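Long-range contacts in gamma-glutamyl-gamma-aminobutyraldehyde dehydrogenase (PDB 4LIH), which probably catalyses the NAD(P)+-dependent oxidation of aldehydes such as gamma-glutamyl-gamma-aminobutyraldehyde to the corresponding acids: residues V161-V166 with T494-T499; G371-G376 with E390-E395. One frame throughout, in Å; residues are numbered along the deposited sequence.

Contact 1: V161-V166 with T494-T499; sequences VTREPV and TELKST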
ATOM      1  N   VAL A 161      10.821   7.111  -3.459  1.00  8.43           N
ATOM      2  CA  VAL A 161      11.377   6.090  -2.630  1.00  8.49           C
ATOM      3  C   VAL A 161      11.270   4.782  -3.399  1.00  8.59           C
ATOM      4  O   VAL A 161      10.154   4.314  -3.706  1.00  8.36           O
ATOM      5  CB  VAL A 161      10.637   5.992  -1.310  1.00  8.41           C
ATOM      6  CG1 VAL A 161      11.243   4.902  -0.447  1.00  8.40           C
ATOM      7  CG2 VAL A 161      10.639   7.338  -0.624  1.00  8.47           C
ATOM      8  N   THR A 162      12.423   4.235  -3.763  1.00  8.70           N
ATOM      9  CA  THR A 162      12.479   3.012  -4.601  1.00  8.84           C
ATOM     10  C   THR A 162      13.227   1.891  -3.883  1.00  9.17           C
ATOM     11  O   THR A 162      13.830   2.096  -2.823  1.00  9.11           O
ATOM     12  CB  THR A 162      13.106   3.359  -5.974  1.00  8.85           C
ATOM     13  OG1 THR A 162      14.392   3.959  -5.799  1.00  8.76           O
ATOM     14  CG2 THR A 162      12.252   4.417  -6.648  1.00  8.81           C
ATOM     15  N   ARG A 163      13.135   0.699  -4.445  1.00  9.51           N
ATOM     16  CA  ARG A 163      13.889  -0.457  -3.980  1.00  9.80           C
ATOM     17  C   ARG A 163      14.848  -0.896  -5.066  1.00  9.77           C
ATOM     18  O   ARG A 163      14.462  -0.950  -6.223  1.00  9.60           O
ATOM     19  CB  ARG A 163      12.928  -1.579  -3.595  1.00 10.26           C
ATOM     20  CG  ARG A 163      12.398  -1.432  -2.155  1.00 10.76           C
ATOM     21  CD  ARG A 163      11.528  -2.614  -1.721  1.00 11.25           C
ATOM     22  NE  ARG A 163      11.080  -2.385  -0.345  1.00 11.87           N
ATOM     23  CZ  ARG A 163      11.842  -2.513   0.743  1.00 12.39           C
ATOM     24  NH1 ARG A 163      13.092  -2.951   0.676  1.00 12.34           N
ATOM     25  NH2 ARG A 163      11.338  -2.223   1.923  1.00 13.12           N
ATOM     26  N   GLU A 164      16.088  -1.215  -4.685  1.00  9.53           N
ATOM     27  CA  GLU A 164      17.052  -1.782  -5.620  1.00  9.54           C
ATOM     28  C   GLU A 164      17.619  -3.105  -5.085  1.00  9.18           C
ATOM     29  O   GLU A 164      17.797  -3.290  -3.870  1.00  9.32           O
ATOM     30  CB  GLU A 164      18.236  -0.791  -5.859  1.00  9.86           C
ATOM     31  CG  GLU A 164      17.768   0.585  -6.339  1.00 10.16           C
ATOM     32  CD  GLU A 164      18.874   1.630  -6.514  1.00 10.44           C
ATOM     33  OE1 GLU A 164      19.974   1.559  -5.901  1.00 10.57           O
ATOM     34  OE2 GLU A 164      18.589   2.633  -7.222  1.00 10.90           O
ATOM     35  N   PRO A 165      17.930  -4.029  -5.978  1.00  8.89           N
ATOM     36  CA  PRO A 165      18.644  -5.227  -5.550  1.00  8.69           C
ATOM     37  C   PRO A 165      19.930  -4.942  -4.797  1.00  8.63           C
ATOM     38  O   PRO A 165      20.640  -3.958  -5.095  1.00  8.50           O
ATOM     39  CB  PRO A 165      18.924  -5.962  -6.847  1.00  8.81           C
ATOM     40  CG  PRO A 165      18.861  -4.922  -7.893  1.00  8.91           C
ATOM     41  CD  PRO A 165      17.837  -3.918  -7.443  1.00  8.94           C
ATOM     42  N   VAL A 166      20.219  -5.791  -3.812  1.00  8.41           N
ATOM     43  CA  VAL A 166      21.367  -5.558  -2.894  1.00  8.46           C
ATOM     44  C   VAL A 166      22.691  -5.932  -3.634  1.00  8.51           C
ATOM     45  O   VAL A 166      23.769  -5.354  -3.397  1.00  8.79           O
ATOM     46  CB  VAL A 166      21.095  -6.282  -1.524  1.00  8.41           C
ATOM     47  CG1 VAL A 166      21.206  -7.772  -1.648  1.00  8.40           C
ATOM     48  CG2 VAL A 166      21.977  -5.796  -0.389  1.00  8.46           C
ATOM     49  N   THR A 494      16.749  -6.394  -1.091  1.00  8.64           N
ATOM     50  CA  THR A 494      16.730  -5.053  -1.665  1.00  8.61           C
ATOM     51  C   THR A 494      17.152  -4.019  -0.624  1.00  8.45           C
ATOM     52  O   THR A 494      17.098  -4.284   0.577  1.00  8.64           O
ATOM     53  CB  THR A 494      15.321  -4.654  -2.201  1.00  8.59           C
ATOM     54  OG1 THR A 494      14.369  -4.721  -1.149  1.00  8.57           O
ATOM     55  CG2 THR A 494      14.860  -5.604  -3.264  1.00  8.70           C
ATOM     56  N   GLU A 495      17.548  -2.840  -1.106  1.00  8.37           N
ATOM     57  CA  GLU A 495      17.711  -1.648  -0.305  1.00  8.26           C
ATOM     58  C   GLU A 495      16.705  -0.596  -0.738  1.00  8.05           C
ATOM     59  O   GLU A 495      16.360  -0.487  -1.917  1.00  7.84           O
ATOM     60  CB  GLU A 495      19.093  -1.055  -0.472  1.00  8.58           C
ATOM     61  CG  GLU A 495      20.216  -2.021  -0.159  1.00  8.82           C
ATOM     62  CD  GLU A 495      20.479  -2.154   1.327  1.00  9.09           C
ATOM     63  OE1 GLU A 495      21.375  -2.975   1.658  1.00  9.45           O
ATOM     64  OE2 GLU A 495      19.839  -1.439   2.174  1.00  9.12           O
ATOM     65  N   LEU A 496      16.279   0.189   0.238  1.00  7.84           N
ATOM     66  CA  LEU A 496      15.554   1.414  -0.014  1.00  7.85           C
ATOM     67  C   LEU A 496      16.482   2.546  -0.348  1.00  7.94           C
ATOM     68  O   LEU A 496      17.584   2.714   0.231  1.00  7.88           O
ATOM     69  CB  LEU A 496      14.708   1.837   1.219  1.00  7.82           C
ATOM     70  CG  LEU A 496      13.533   0.885   1.549  1.00  7.77           C
ATOM     71  CD1 LEU A 496      13.149   0.931   3.029  1.00  7.81           C
ATOM     72  CD2 LEU A 496      12.319   1.267   0.746  1.00  7.80           C
ATOM     73  N   LYS A 497      15.981   3.359  -1.253  1.00  8.00           N
ATOM     74  CA  LYS A 497      16.623   4.589  -1.640  1.00  8.08           C
ATOM     75  C   LYS A 497      15.575   5.707  -1.658  1.00  8.07           C
ATOM     76  O   LYS A 497      14.553   5.547  -2.287  1.00  8.06           O
ATOM     77  CB  LYS A 497      17.279   4.444  -3.031  1.00  8.10           C
ATOM     78  CG  LYS A 497      17.883   5.777  -3.538  1.00  8.17           C
ATOM     79  CD  LYS A 497      18.521   5.582  -4.928  1.00  8.23           C
ATOM     80  CE  LYS A 497      19.866   4.851  -4.901  1.00  8.28           C
ATOM     81  NZ  LYS A 497      20.341   4.674  -6.295  1.00  8.36           N
ATOM     82  N   SER A 498      15.876   6.812  -0.978  1.00  8.09           N
ATOM     83  CA  SER A 498      15.169   8.066  -1.092  1.00  8.21           C
ATOM     84  C   SER A 498      15.928   8.962  -2.095  1.00  8.45           C
ATOM     85  O   SER A 498      17.121   9.230  -1.901  1.00  8.52           O
ATOM     86  CB  SER A 498      15.092   8.732   0.293  1.00  8.17           C
ATOM     87  OG  SER A 498      14.204   8.012   1.165  1.00  8.04           O
ATOM     88  N   THR A 499      15.257   9.374  -3.176  1.00  8.64           N
ATOM     89  CA  THR A 499      15.788  10.344  -4.114  1.00  8.90           C
ATOM     90  C   THR A 499      15.016  11.670  -3.975  1.00  9.09           C
ATOM     91  O   THR A 499      13.816  11.710  -4.206  1.00  8.99           O
ATOM     92  CB  THR A 499      15.699   9.820  -5.557  1.00  8.94           C
ATOM     93  OG1 THR A 499      16.356   8.543  -5.660  1.00  9.02           O
ATOM     94  CG2 THR A 499      16.396  10.794  -6.494  1.00  9.17           C
TER
HETATM   95  O   HOH W   1      14.455   6.676  -4.993  1.00 11.68           O
HETATM   96  O   HOH W   2      15.426  -3.377   2.522  1.00 11.19           O
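Lys497 and Glu164 meet because the lysine leaves its strand with CG anti to the backbone N (chi1 175°) and then bends at chi3, which turns NZ over toward the extended glutamate. NZ approaches OE2 of Glu164 on the syn side, slightly out of the carboxylate plane, and closes a salt bridge of 2.8 Å between Lys497 NZ and Glu164 OE2; its bond to OE1 is weak. Both ends are also held by a second subunit: Tyr476 of that chain bonds OE1 of Glu164, and the carbonyl of its Leu453 receives NZ. At the foot of the lysine, a water joins Thr162 OG1, Lys497 O and Thr499 OG1.

The other face carries Arg163, whose chain runs straight from CG to NE. It brings the guanidinium over Leu496, and CD2 of the leucine sits 3.7 Å from the guanidinium plane, under its centre. Thr494 comes in at the edge: Arg163 NH1 donates to Thr494 OG1 at 2.8 Å, with the hydroxyl tilted 22° out of the guanidinium plane. A water bridging NH1 to Thr494 O lies in that plane. Beyond the arginine, Leu496 CD2 also packs on Val161 CG1 at 4.0 Å.

Paired backbone bonds link Thr162 with Lys497 and Glu164 with Glu495, for example Glu164 N to Glu495 O at 2.9 Å. Buried Glu495 pairs through OE1 with Arg270 of its own chain and through OE2 with Arg483 of the second subunit. Ser498 and Thr499 pair in parallel with a strand of that second subunit, so the sheet of 157-172 and 494-502 runs on across the interface, as in the oligomerisation arm characteristic of aldehyde dehydrogenases.

Contact 2: G371-G376 with E390-E395; sequences GRLVTG and EPTVFE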
ATOM      1  N   GLY A 371       8.227 -38.634  31.362  1.00 13.84           N
ATOM      2  CA  GLY A 371       6.859 -38.593  30.932  1.00 14.09           C
ATOM      3  C   GLY A 371       6.253 -39.969  30.749  1.00 14.56           C
ATOM      4  O   GLY A 371       6.936 -41.003  30.914  1.00 13.79           O
ATOM      5  N   ARG A 372       4.968 -39.960  30.408  1.00 14.91           N
ATOM      6  CA  ARG A 372       4.264 -41.187  30.032  1.00 16.27           C
ATOM      7  C   ARG A 372       4.327 -41.455  28.524  1.00 15.88           C
ATOM      8  O   ARG A 372       3.868 -40.643  27.749  1.00 14.57           O
ATOM      9  CB  ARG A 372       2.805 -41.097  30.464  1.00 17.77           C
ATOM     10  CG  ARG A 372       2.047 -42.403  30.211  1.00 19.85           C
ATOM     11  CD  ARG A 372       0.637 -42.340  30.774  1.00 21.25           C
ATOM     12  NE  ARG A 372      -0.210 -41.353  30.094  1.00 23.56           N
ATOM     13  CZ  ARG A 372      -1.082 -41.594  29.103  1.00 25.28           C
ATOM     14  NH1 ARG A 372      -1.254 -42.814  28.593  1.00 25.78           N
ATOM     15  NH2 ARG A 372      -1.796 -40.582  28.605  1.00 26.36           N
ATOM     16  N   LEU A 373       4.860 -42.608  28.125  1.00 15.86           N
ATOM     17  CA  LEU A 373       4.888 -42.993  26.705  1.00 16.05           C
ATOM     18  C   LEU A 373       3.493 -43.399  26.263  1.00 16.09           C
ATOM     19  O   LEU A 373       2.909 -44.370  26.798  1.00 15.84           O
ATOM     20  CB  LEU A 373       5.860 -44.141  26.440  1.00 16.57           C
ATOM     21  CG  LEU A 373       5.979 -44.624  24.980  1.00 16.81           C
ATOM     22  CD1 LEU A 373       6.604 -43.584  24.043  1.00 16.96           C
ATOM     23  CD2 LEU A 373       6.800 -45.907  24.945  1.00 17.19           C
ATOM     24  N   VAL A 374       2.966 -42.686  25.273  1.00 15.14           N
ATOM     25  CA  VAL A 374       1.597 -42.933  24.847  1.00 15.49           C
ATOM     26  C   VAL A 374       1.599 -43.892  23.671  1.00 15.52           C
ATOM     27  O   VAL A 374       0.742 -44.817  23.589  1.00 15.62           O
ATOM     28  CB  VAL A 374       0.879 -41.609  24.478  1.00 15.52           C
ATOM     29  CG1 VAL A 374      -0.483 -41.889  23.866  1.00 15.96           C
ATOM     30  CG2 VAL A 374       0.726 -40.727  25.715  1.00 15.61           C
ATOM     31  N   THR A 375       2.518 -43.654  22.733  1.00 14.52           N
ATOM     32  CA  THR A 375       2.652 -44.528  21.600  1.00 14.61           C
ATOM     33  C   THR A 375       4.020 -44.392  20.951  1.00 14.51           C
ATOM     34  O   THR A 375       4.734 -43.373  21.101  1.00 14.17           O
ATOM     35  CB  THR A 375       1.533 -44.299  20.549  1.00 14.58           C
ATOM     36  OG1 THR A 375       1.502 -45.395  19.617  1.00 14.31           O
ATOM     37  CG2 THR A 375       1.754 -43.000  19.807  1.00 14.56           C
ATOM     38  N   GLY A 376       4.399 -45.444  20.237  1.00 14.82           N
ATOM     39  CA  GLY A 376       5.657 -45.437  19.489  1.00 14.76           C
ATOM     40  C   GLY A 376       6.892 -45.580  20.330  1.00 15.11           C
ATOM     41  O   GLY A 376       6.902 -46.316  21.322  1.00 15.08           O
ATOM     42  N   GLU A 390       9.591 -44.850  14.857  1.00 13.71           N
ATOM     43  CA  GLU A 390       8.142 -44.755  14.939  1.00 13.53           C
ATOM     44  C   GLU A 390       7.659 -43.346  15.327  1.00 12.84           C
ATOM     45  O   GLU A 390       8.350 -42.632  16.055  1.00 12.19           O
ATOM     46  CB  GLU A 390       7.587 -45.741  15.957  1.00 14.34           C
ATOM     47  CG  GLU A 390       7.780 -47.206  15.636  1.00 14.91           C
ATOM     48  CD  GLU A 390       7.517 -48.113  16.827  1.00 15.46           C
ATOM     49  OE1 GLU A 390       7.771 -47.712  17.986  1.00 15.40           O
ATOM     50  OE2 GLU A 390       6.998 -49.223  16.589  1.00 15.97           O
ATOM     51  N   PRO A 391       6.438 -42.970  14.890  1.00 12.30           N
ATOM     52  CA  PRO A 391       5.851 -41.735  15.453  1.00 12.06           C
ATOM     53  C   PRO A 391       5.563 -41.919  16.939  1.00 11.89           C
ATOM     54  O   PRO A 391       4.923 -42.903  17.333  1.00 11.91           O
ATOM     55  CB  PRO A 391       4.569 -41.561  14.649  1.00 12.15           C
ATOM     56  CG  PRO A 391       4.185 -42.960  14.284  1.00 12.46           C
ATOM     57  CD  PRO A 391       5.471 -43.702  14.059  1.00 12.51           C
ATOM     58  N   THR A 392       6.058 -40.983  17.755  1.00 11.33           N
ATOM     59  CA  THR A 392       6.153 -41.176  19.199  1.00 11.09           C
ATOM     60  C   THR A 392       5.462 -40.048  19.942  1.00 10.76           C
ATOM     61  O   THR A 392       5.674 -38.885  19.620  1.00 10.70           O
ATOM     62  CB  THR A 392       7.627 -41.234  19.597  1.00 11.04           C
ATOM     63  OG1 THR A 392       8.254 -42.362  18.938  1.00 11.23           O
ATOM     64  CG2 THR A 392       7.816 -41.359  21.076  1.00 11.12           C
ATOM     65  N   VAL A 393       4.655 -40.397  20.941  1.00 10.61           N
ATOM     66  CA  VAL A 393       3.946 -39.413  21.738  1.00 10.66           C
ATOM     67  C   VAL A 393       4.224 -39.661  23.202  1.00 10.79           C
ATOM     68  O   VAL A 393       4.129 -40.799  23.651  1.00 10.95           O
ATOM     69  CB  VAL A 393       2.419 -39.508  21.494  1.00 10.62           C
ATOM     70  CG1 VAL A 393       1.664 -38.475  22.298  1.00 10.61           C
ATOM     71  CG2 VAL A 393       2.092 -39.346  20.016  1.00 10.47           C
ATOM     72  N   PHE A 394       4.584 -38.597  23.922  1.00 11.04           N
ATOM     73  CA  PHE A 394       4.620 -38.576  25.392  1.00 11.27           C
ATOM     74  C   PHE A 394       3.648 -37.569  26.012  1.00 11.70           C
ATOM     75  O   PHE A 394       3.370 -36.502  25.458  1.00 11.30           O
ATOM     76  CB  PHE A 394       5.987 -38.146  25.884  1.00 11.12           C
ATOM     77  CG  PHE A 394       7.073 -39.150  25.610  1.00 11.12           C
ATOM     78  CD1 PHE A 394       7.268 -40.208  26.482  1.00 11.02           C
ATOM     79  CD2 PHE A 394       7.884 -39.031  24.508  1.00 10.92           C
ATOM     80  CE1 PHE A 394       8.277 -41.112  26.259  1.00 11.15           C
ATOM     81  CE2 PHE A 394       8.887 -39.957  24.247  1.00 10.90           C
ATOM     82  CZ  PHE A 394       9.075 -41.011  25.122  1.00 11.07           C
ATOM     83  N   GLU A 395       3.211 -37.895  27.221  1.00 12.61           N
ATOM     84  CA  GLU A 395       2.477 -36.937  28.060  1.00 13.67           C
ATOM     85  C   GLU A 395       3.491 -36.401  29.062  1.00 13.29           C
ATOM     86  O   GLU A 395       4.114 -37.176  29.771  1.00 13.27           O
ATOM     87  CB  GLU A 395       1.279 -37.621  28.735  1.00 15.27           C
ATOM     88  CG  GLU A 395       0.405 -36.625  29.460  1.00 17.49           C
ATOM     89  CD  GLU A 395      -0.896 -37.193  29.943  1.00 18.99           C
ATOM     90  OE1 GLU A 395      -1.203 -38.365  29.664  1.00 20.81           O
ATOM     91  OE2 GLU A 395      -1.580 -36.443  30.640  1.00 22.80           O
TER
HETATM   92  O   HOH W   3       3.147 -44.914  17.169  1.00 21.81           O
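Leu373 and Phe394 face each other on one side of this antiparallel pair, the leucine lying over the ring rather than at its rim. Its CD1 methyl stands 4.0 Å from the centroid of the Phe394 ring and 27° off the normal, a CH-pi contact over the face. The same methyl also touches Thr392 CG2 at 3.9 Å.

On the opposite side Arg372 and Glu395 cross with their planar groups steeply turned, 74° between guanidinium and carboxylate, so the pair is not a flat two-pronged bridge. One oxygen takes the load: OE1 of Glu395 lies in the guanidinium plane and receives NH2 of Arg372 along a nearly straight N-H, while the NE bond to it is weak. The bend at chi3 of Arg372 (66°) folds the guanidinium back so that Val374 CG2 lies against one of its faces, offset toward the rim. Glu395 OE2 turns to Lys322, giving the carboxylate two cationic partners.

Val374 and Thr375 both stand opposite Val393, a classic beta bulge. The Val393 carbonyl takes Val374 N at 2.7 Å and Thr375 N only weakly, and Val393 N returns a bond to Thr375 O at 3.0 Å. The valine's methyls are divided accordingly: CG1 packs on Val374 CB, and CG2 meets Thr375 CG2 at 3.7 Å. Past the bulge, water joins Thr375 OG1 to Pro391 O.

Helix 319-333 covers the side of Arg372, Val374 and Glu395 through Ile326, and helix 354-370 reaches Leu373 and Thr392 on the other, while strand 411-417 continues the sheet beyond 388-395.

How the contacts relate
The two contacts lie on opposite sides of the chain's centre, their own centres 51 Å apart and their nearest atoms about 40 Å apart. Along the chain, contact 2 is nested inside the long loop that contact 1 closes: strand 157-172 comes first, then 372-375 and 388-395, and finally 494-502 returns to the first. They belong to different mixed sheets. Contact 1 joins distant parts of the chain in the sheet that reaches across to another subunit, whereas contact 2 is a local pairing at the edge of the other sheet, with no other chain touching it. Contact 1 thus ties the end of the chain back to an earlier strand at a subunit interface, while contact 2 lies within one subunit.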